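Local coordinates for protein putative cathepsin d (Ixodes ricinus, PDB 5N7Q) that probably acts as an aspartic endopeptidase of the pepsin-like A1 family, cutting peptide bonds within proteins, and binds the inhibitor pepstatin A, at residues I22-P27 with L42-S47; Y60-S65 with L105-V110. One frame throughout, in Å; residues are numbered along the deposited sequence.

In the fold
From the N terminus, strand 17-24 ends within 22-27, and the chain turns back as strand 29-36, which ends at the predicted catalytic Asp36, and then forms strand 42-45. Interaction 1 closes this first loop by packing the end of strand 17-24 across strand 42-45. The second loop opens only afterwards: from 60-65 the chain passes through strands 69-79, 82-95 and 98-101 before 105-110 returns to close interaction 2. The loops therefore follow in series, neither nested nor crossing. The centres of the two contacts lie about 6 Å apart, and strands 42-45 and 103-112 are parallel neighbours, joined by a backbone hydrogen bond from Gly106 N to Leu42 O, so both contacts belong to one packed region.

Interaction 1: I22-P27 with L42-S47; sequences ISIGTP and LWLPSS
Ile24 and Leu44 meet tip to tip, and theirs is the tightest approach between 22-27 and 42-47: Ile24 CG1 lies 3.5 Å from Leu44 CD1, shorter than the usual carbon-carbon contact. The CD1 of Ile24 follows at 4.1 Å from the same Leu44 methyl, so one branch of the leucine presses on two successive carbons of the isoleucine chain. Ile24 offers this longer branch because CG1 stands beside the backbone N, opposite the carbonyl carbon (chi1 -53°), while CG2 takes the place opposite N. Leu42 uses its two methyls separately. Its CD1 reaches Ile22 CD1 at 3.9 Å, and its CD2 comes within 4.2 Å of Ile24 CD1. Ile22 and Leu42 do not meet end on; their side chains slide past one another in opposite directions. In Ile22, CG1 sits between the backbone N and the carbonyl carbon (chi1 66°), and the chain then extends to carry CD1 out to the leucine.

No hydrogen bond joins the two segments; every pair in contact is aliphatic, and all four residues are buried. The strand axes stay 10.4 Å apart and cross at -77°, a spacing spanned by side chains from both strands. Ser23, between the isoleucines, points its side chain the other way, where OG binds Arg94. Phe31 and Val33 of strand 29-36 pack against Leu44, and Val33 also touches Ile22; Leu105 lies against Leu42. The side chain of Leu42 is about 10 Å from that of Asp36, a predicted catalytic residue. Strands packed face to face at a steep angle, with aliphatic side chains meeting between them, form part of the hydrophobic core of the N-terminal lobe of a pepsin-like aspartic protease.

Interaction 2: Y60-S65 with L105-V110; sequences YDSSKS and LGEALV
Tyr60 turns the CD2-CE2 edge of its ring against the carboxylate of Glu107, with CE2 3.5 Å from OE2 and CD2 3.6 Å from the carboxyl carbon CD. The two planes stand 81° apart, so the carboxylate meets the rim of the ring nearly upright instead of stacking on it. Leu105 covers one face of the same ring, its CD1 4.1 Å above the plane and offset toward the rim, while the backbone N of Ser62 lies beyond the opposite face, near the rim. CG opposite the backbone N (chi1 171°) places the ring between these neighbours, and its hydroxyl is hydrogen-bonded to Asp91. This packed side belongs to the N-terminal lobe of the pepsin-like fold, where the loop before strand 69-79 lies against strand 103-112. Just beyond the contact that strand carries a classic beta bulge, Leu109 and Val110 both facing Glu85.

The other side of the contact is looser and wet. No direct hydrogen bond joins the segments; two waters bridge them. Water 1 donates to Tyr60 O and, at 2.8 Å, to Glu107 OE1, and accepts from Ser62 N. Water 2 donates to Glu107 OE2 and is hydrogen-bonded to Ser62 OG. Ser46 OG is hydrogen-bonded to OE1 and Ser89 OG to OE2, so each oxygen of this buried carboxylate has a water and a hydroxyl, consistent with a charged group. Farther out, Asp61 OD1 forms an Asx turn with Ser63 N at 2.9 Å and also accepts from Ser63 OG, both from one face of its carboxylate, where the 3-10 turn 62-64 reaches the surface at Ser63 and Lys64.

Interaction 1: I22-P27 with L42-S47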
ATOM      1  N   ILE A  22      -5.070  14.964  -3.273  1.00  8.69           N
ATOM      2  CA  ILE A  22      -4.974  15.762  -2.046  1.00  9.32           C
ATOM      3  C   ILE A  22      -4.678  17.178  -2.477  1.00  9.61           C
ATOM      4  O   ILE A  22      -4.298  17.402  -3.607  1.00 10.62           O
ATOM      5  CB  ILE A  22      -3.903  15.268  -1.026  1.00  9.74           C
ATOM      6  CG1 ILE A  22      -2.461  15.415  -1.547  1.00  9.92           C
ATOM      7  CG2 ILE A  22      -4.192  13.825  -0.603  1.00  9.69           C
ATOM      8  CD1 ILE A  22      -1.370  15.157  -0.510  1.00 10.44           C
ATOM      9  N   SER A  23      -4.842  18.103  -1.548  1.00  9.80           N
ATOM     10  CA  SER A  23      -4.272  19.436  -1.756  1.00 10.89           C
ATOM     11  C   SER A  23      -3.464  19.867  -0.581  1.00 11.14           C
ATOM     12  O   SER A  23      -3.652  19.384   0.550  1.00 11.07           O
ATOM     13  CB  SER A  23      -5.347  20.482  -2.083  1.00 11.28           C
ATOM     14  OG  SER A  23      -6.109  20.875  -0.960  1.00 11.73           O
ATOM     15  N   ILE A  24      -2.533  20.788  -0.868  1.00 11.06           N
ATOM     16  CA  ILE A  24      -1.673  21.388   0.134  1.00 11.39           C
ATOM     17  C   ILE A  24      -1.766  22.900  -0.031  1.00 11.14           C
ATOM     18  O   ILE A  24      -1.725  23.405  -1.143  1.00 11.03           O
ATOM     19  CB  ILE A  24      -0.200  20.961  -0.042  1.00 11.55           C
ATOM     20  CG1 ILE A  24      -0.037  19.425  -0.100  1.00 11.48           C
ATOM     21  CG2 ILE A  24       0.688  21.588   1.026  1.00 11.21           C
ATOM     22  CD1 ILE A  24      -0.246  18.649   1.187  1.00 11.92           C
ATOM     23  N   GLY A  25      -1.843  23.620   1.083  1.00 10.73           N
ATOM     24  CA  GLY A  25      -1.577  25.074   1.073  1.00 11.89           C
ATOM     25  C   GLY A  25      -2.818  25.889   0.839  1.00 11.40           C
ATOM     26  O   GLY A  25      -3.921  25.367   0.635  1.00 12.02           O
ATOM     27  N   THR A  26      -2.615  27.203   0.890  1.00 11.97           N
ATOM     28  CA  THR A  26      -3.700  28.187   0.819  1.00 13.03           C
ATOM     29  C   THR A  26      -3.268  29.282  -0.171  1.00 12.50           C
ATOM     30  O   THR A  26      -2.325  29.990   0.108  1.00 12.65           O
ATOM     31  CB  THR A  26      -3.966  28.814   2.198  1.00 13.16           C
ATOM     32  OG1 THR A  26      -4.143  27.755   3.167  1.00 12.94           O
ATOM     33  CG2 THR A  26      -5.185  29.677   2.166  1.00 14.06           C
ATOM     34  N   PRO A  27      -3.905  29.401  -1.331  1.00 13.27           N
ATOM     35  CA  PRO A  27      -4.991  28.535  -1.787  1.00 13.47           C
ATOM     36  C   PRO A  27      -4.498  27.119  -2.117  1.00 12.86           C
ATOM     37  O   PRO A  27      -3.292  26.897  -2.181  1.00 12.10           O
ATOM     38  CB  PRO A  27      -5.479  29.238  -3.064  1.00 14.91           C
ATOM     39  CG  PRO A  27      -4.309  30.008  -3.541  1.00 14.51           C
ATOM     40  CD  PRO A  27      -3.569  30.444  -2.320  1.00 14.45           C
ATOM     41  N   LEU A  42       4.594  11.900   4.478  1.00  8.07           N
ATOM     42  CA  LEU A  42       4.027  12.560   3.305  1.00  8.08           C
ATOM     43  C   LEU A  42       5.139  13.312   2.586  1.00  8.04           C
ATOM     44  O   LEU A  42       5.897  14.060   3.210  1.00  8.18           O
ATOM     45  CB  LEU A  42       2.952  13.559   3.719  1.00  8.30           C
ATOM     46  CG  LEU A  42       2.339  14.454   2.635  1.00  8.65           C
ATOM     47  CD1 LEU A  42       1.669  13.730   1.488  1.00  9.05           C
ATOM     48  CD2 LEU A  42       1.381  15.379   3.349  1.00  8.97           C
ATOM     49  N   TRP A  43       5.234  13.141   1.268  1.00  7.82           N
ATOM     50  CA  TRP A  43       6.147  13.997   0.483  1.00  8.65           C
ATOM     51  C   TRP A  43       5.602  14.244  -0.910  1.00  8.29           C
ATOM     52  O   TRP A  43       4.803  13.472  -1.427  1.00  8.59           O
ATOM     53  CB  TRP A  43       7.573  13.440   0.416  1.00  8.24           C
ATOM     54  CG  TRP A  43       7.707  12.117  -0.282  1.00  8.72           C
ATOM     55  CD1 TRP A  43       7.697  10.862   0.315  1.00  8.98           C
ATOM     56  CD2 TRP A  43       7.819  11.887  -1.680  1.00  9.06           C
ATOM     57  NE1 TRP A  43       7.806   9.896  -0.636  1.00  9.22           N
ATOM     58  CE2 TRP A  43       7.840  10.486  -1.875  1.00  9.16           C
ATOM     59  CE3 TRP A  43       7.842  12.725  -2.802  1.00  9.00           C
ATOM     60  CZ2 TRP A  43       7.973   9.909  -3.141  1.00  9.59           C
ATOM     61  CZ3 TRP A  43       7.969  12.142  -4.068  1.00  9.34           C
ATOM     62  CH2 TRP A  43       8.013  10.751  -4.212  1.00  9.88           C
ATOM     63  N   LEU A  44       6.042  15.361  -1.479  1.00  8.55           N
ATOM     64  CA  LEU A  44       5.653  15.847  -2.810  1.00  9.13           C
ATOM     65  C   LEU A  44       6.868  16.468  -3.474  1.00  9.29           C
ATOM     66  O   LEU A  44       7.796  16.912  -2.776  1.00  9.25           O
ATOM     67  CB  LEU A  44       4.541  16.889  -2.701  1.00  9.56           C
ATOM     68  CG  LEU A  44       3.194  16.374  -2.179  1.00 10.73           C
ATOM     69  CD1 LEU A  44       2.319  17.529  -1.791  1.00 11.65           C
ATOM     70  CD2 LEU A  44       2.540  15.417  -3.173  1.00 10.50           C
ATOM     71  N   PRO A  45       6.874  16.535  -4.825  1.00  9.65           N
ATOM     72  CA  PRO A  45       7.995  17.222  -5.494  1.00  9.33           C
ATOM     73  C   PRO A  45       8.012  18.716  -5.170  1.00  9.86           C
ATOM     74  O   PRO A  45       6.972  19.337  -5.124  1.00 10.12           O
ATOM     75  CB  PRO A  45       7.679  17.014  -6.991  1.00  9.55           C
ATOM     76  CG  PRO A  45       6.665  15.883  -7.027  1.00  9.82           C
ATOM     77  CD  PRO A  45       5.859  16.104  -5.792  1.00  9.69           C
ATOM     78  N   SER A  46       9.196  19.276  -4.950  1.00  9.54           N
ATOM     79  CA  SER A  46       9.334  20.709  -4.613  1.00  9.95           C
ATOM     80  C   SER A  46       9.385  21.602  -5.858  1.00  9.92           C
ATOM     81  O   SER A  46      10.014  21.235  -6.837  1.00 10.10           O
ATOM     82  CB  SER A  46      10.646  20.903  -3.879  1.00 10.31           C
ATOM     83  OG  SER A  46      10.761  22.208  -3.388  1.00 10.72           O
ATOM     84  N   SER A  47       8.835  22.806  -5.784  1.00 10.05           N
ATOM     85  CA  SER A  47       9.081  23.825  -6.814  1.00 10.78           C
ATOM     86  C   SER A  47      10.555  24.250  -6.869  1.00 11.50           C
ATOM     87  O   SER A  47      10.970  24.836  -7.857  1.00 12.62           O
ATOM     88  CB  SER A  47       8.244  25.060  -6.580  1.00 10.96           C
ATOM     89  OG  SER A  47       8.498  25.651  -5.329  1.00 11.85           O
TER

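Interaction 2: Y60-S65 with L105-V110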
ATOM      1  N   TYR A  60       5.023  21.448  -5.302  1.00  9.46           N
ATOM      2  CA  TYR A  60       4.566  22.295  -4.191  1.00  9.25           C
ATOM      3  C   TYR A  60       5.414  23.558  -4.168  1.00  9.23           C
ATOM      4  O   TYR A  60       6.651  23.453  -4.104  1.00  9.75           O
ATOM      5  CB  TYR A  60       4.726  21.545  -2.893  1.00  9.16           C
ATOM      6  CG  TYR A  60       4.488  22.428  -1.675  1.00  9.27           C
ATOM      7  CD1 TYR A  60       3.252  22.962  -1.415  1.00  9.50           C
ATOM      8  CD2 TYR A  60       5.518  22.740  -0.805  1.00  9.07           C
ATOM      9  CE1 TYR A  60       3.030  23.784  -0.314  1.00  9.57           C
ATOM     10  CE2 TYR A  60       5.308  23.512   0.316  1.00  9.16           C
ATOM     11  CZ  TYR A  60       4.070  24.049   0.564  1.00  9.01           C
ATOM     12  OH  TYR A  60       3.881  24.849   1.677  1.00 10.44           O
ATOM     13  N   ASP A  61       4.744  24.726  -4.214  1.00  9.71           N
ATOM     14  CA  ASP A  61       5.434  26.020  -4.139  1.00  9.96           C
ATOM     15  C   ASP A  61       5.029  26.723  -2.834  1.00  9.72           C
ATOM     16  O   ASP A  61       3.998  27.337  -2.745  1.00 10.76           O
ATOM     17  CB  ASP A  61       5.105  26.889  -5.341  1.00 11.15           C
ATOM     18  CG  ASP A  61       5.943  28.153  -5.381  1.00 12.55           C
ATOM     19  OD1 ASP A  61       6.573  28.501  -4.362  1.00 13.10           O
ATOM     20  OD2 ASP A  61       5.965  28.816  -6.443  1.00 14.39           O
ATOM     21  N   SER A  62       5.882  26.614  -1.830  1.00  9.23           N
ATOM     22  CA  SER A  62       5.636  27.251  -0.539  1.00  9.66           C
ATOM     23  C   SER A  62       5.371  28.752  -0.630  1.00 10.40           C
ATOM     24  O   SER A  62       4.623  29.294   0.176  1.00 10.87           O
ATOM     25  CB  SER A  62       6.831  26.997   0.376  1.00  9.82           C
ATOM     26  OG  SER A  62       8.019  27.520  -0.181  1.00 10.39           O
ATOM     27  N   SER A  63       5.997  29.397  -1.614  1.00 11.56           N
ATOM     28  CA  SER A  63       5.935  30.846  -1.712  1.00 12.81           C
ATOM     29  C   SER A  63       4.578  31.365  -2.134  1.00 13.71           C
ATOM     30  O   SER A  63       4.323  32.556  -1.995  1.00 15.25           O
ATOM     31  CB  SER A  63       7.018  31.369  -2.677  1.00 12.56           C
ATOM     32  OG  SER A  63       6.663  31.194  -4.045  1.00 13.25           O
ATOM     33  N   LYS A  64       3.702  30.483  -2.609  1.00 13.33           N
ATOM     34  CA  LYS A  64       2.347  30.833  -3.030  1.00 14.16           C
ATOM     35  C   LYS A  64       1.318  30.447  -1.981  1.00 12.56           C
ATOM     36  O   LYS A  64       0.136  30.634  -2.201  1.00 12.27           O
ATOM     37  CB  LYS A  64       2.017  30.130  -4.350  1.00 15.44           C
ATOM     38  CG  LYS A  64       3.013  30.367  -5.477  1.00 17.92           C
ATOM     39  CD  LYS A  64       3.157  31.835  -5.836  1.00 21.20           C
ATOM     40  CE  LYS A  64       4.048  32.001  -7.071  1.00 23.08           C
ATOM     41  NZ  LYS A  64       4.296  33.437  -7.390  1.00 25.82           N
ATOM     42  N   SER A  65       1.764  29.879  -0.858  1.00 11.95           N
ATOM     43  CA  SER A  65       0.870  29.470   0.215  1.00 12.47           C
ATOM     44  C   SER A  65       0.990  30.360   1.454  1.00 12.68           C
ATOM     45  O   SER A  65       2.042  30.422   2.077  1.00 12.93           O
ATOM     46  CB  SER A  65       1.142  28.010   0.623  1.00 11.80           C
ATOM     47  OG  SER A  65       0.304  27.680   1.710  1.00 11.63           O
ATOM     48  N   LEU A 105       5.315  17.960   5.675  1.00  9.75           N
ATOM     49  CA  LEU A 105       5.532  17.243   4.426  1.00 10.18           C
ATOM     50  C   LEU A 105       6.972  17.393   3.994  1.00 10.04           C
ATOM     51  O   LEU A 105       7.641  18.413   4.268  1.00 10.81           O
ATOM     52  CB  LEU A 105       4.610  17.741   3.300  1.00 11.53           C
ATOM     53  CG  LEU A 105       4.794  19.169   2.745  1.00 12.76           C
ATOM     54  CD1 LEU A 105       4.441  19.311   1.276  1.00 14.26           C
ATOM     55  CD2 LEU A 105       3.998  20.192   3.539  1.00 13.32           C
ATOM     56  N   GLY A 106       7.443  16.399   3.258  1.00  8.79           N
ATOM     57  CA  GLY A 106       8.745  16.485   2.612  1.00  9.13           C
ATOM     58  C   GLY A 106       8.638  17.163   1.255  1.00  9.55           C
ATOM     59  O   GLY A 106       7.774  16.813   0.445  1.00 10.57           O
ATOM     60  N   GLU A 107       9.508  18.146   1.014  1.00  9.44           N
ATOM     61  CA  GLU A 107       9.669  18.730  -0.310  1.00  9.24           C
ATOM     62  C   GLU A 107      10.807  17.987  -0.963  1.00  9.11           C
ATOM     63  O   GLU A 107      11.986  18.161  -0.609  1.00  9.20           O
ATOM     64  CB  GLU A 107      10.001  20.215  -0.224  1.00  9.00           C
ATOM     65  CG  GLU A 107       8.944  21.075   0.434  1.00  9.27           C
ATOM     66  CD  GLU A 107       8.999  22.526  -0.033  1.00  9.35           C
ATOM     67  OE1 GLU A 107       9.222  22.759  -1.238  1.00 10.41           O
ATOM     68  OE2 GLU A 107       8.761  23.428   0.800  1.00  9.65           O
ATOM     69  N   ALA A 108      10.476  17.158  -1.940  1.00  9.24           N
ATOM     70  CA  ALA A 108      11.455  16.285  -2.592  1.00  9.64           C
ATOM     71  C   ALA A 108      12.301  17.037  -3.615  1.00 10.01           C
ATOM     72  O   ALA A 108      11.768  17.760  -4.453  1.00  9.19           O
ATOM     73  CB  ALA A 108      10.722  15.132  -3.245  1.00 10.13           C
ATOM     74  N   LEU A 109      13.616  16.884  -3.488  1.00 10.25           N
ATOM     75  CA  LEU A 109      14.598  17.388  -4.453  1.00 11.19           C
ATOM     76  C   LEU A 109      15.245  16.304  -5.289  1.00 11.77           C
ATOM     77  O   LEU A 109      15.585  16.570  -6.448  1.00 12.37           O
ATOM     78  CB  LEU A 109      15.687  18.196  -3.733  1.00 11.21           C
ATOM     79  CG  LEU A 109      15.218  19.358  -2.870  1.00 11.56           C
ATOM     80  CD1 LEU A 109      16.411  20.011  -2.174  1.00 11.89           C
ATOM     81  CD2 LEU A 109      14.479  20.389  -3.701  1.00 12.13           C
ATOM     82  N   VAL A 110      15.460  15.122  -4.707  1.00 11.61           N
ATOM     83  CA  VAL A 110      16.104  14.020  -5.419  1.00 12.26           C
ATOM     84  C   VAL A 110      15.251  12.773  -5.224  1.00 12.60           C
ATOM     85  O   VAL A 110      14.943  12.392  -4.104  1.00 13.32           O
ATOM     86  CB  VAL A 110      17.561  13.814  -4.942  1.00 12.95           C
ATOM     87  CG1 VAL A 110      18.225  12.633  -5.644  1.00 13.82           C
ATOM     88  CG2 VAL A 110      18.379  15.074  -5.213  1.00 12.93           C
TER
HETATM   89  O   HOH W   1       8.291  25.129  -2.326  1.00  9.71           O
HETATM   90  O   HOH W   2      10.125  25.797   0.420  1.00 10.32           O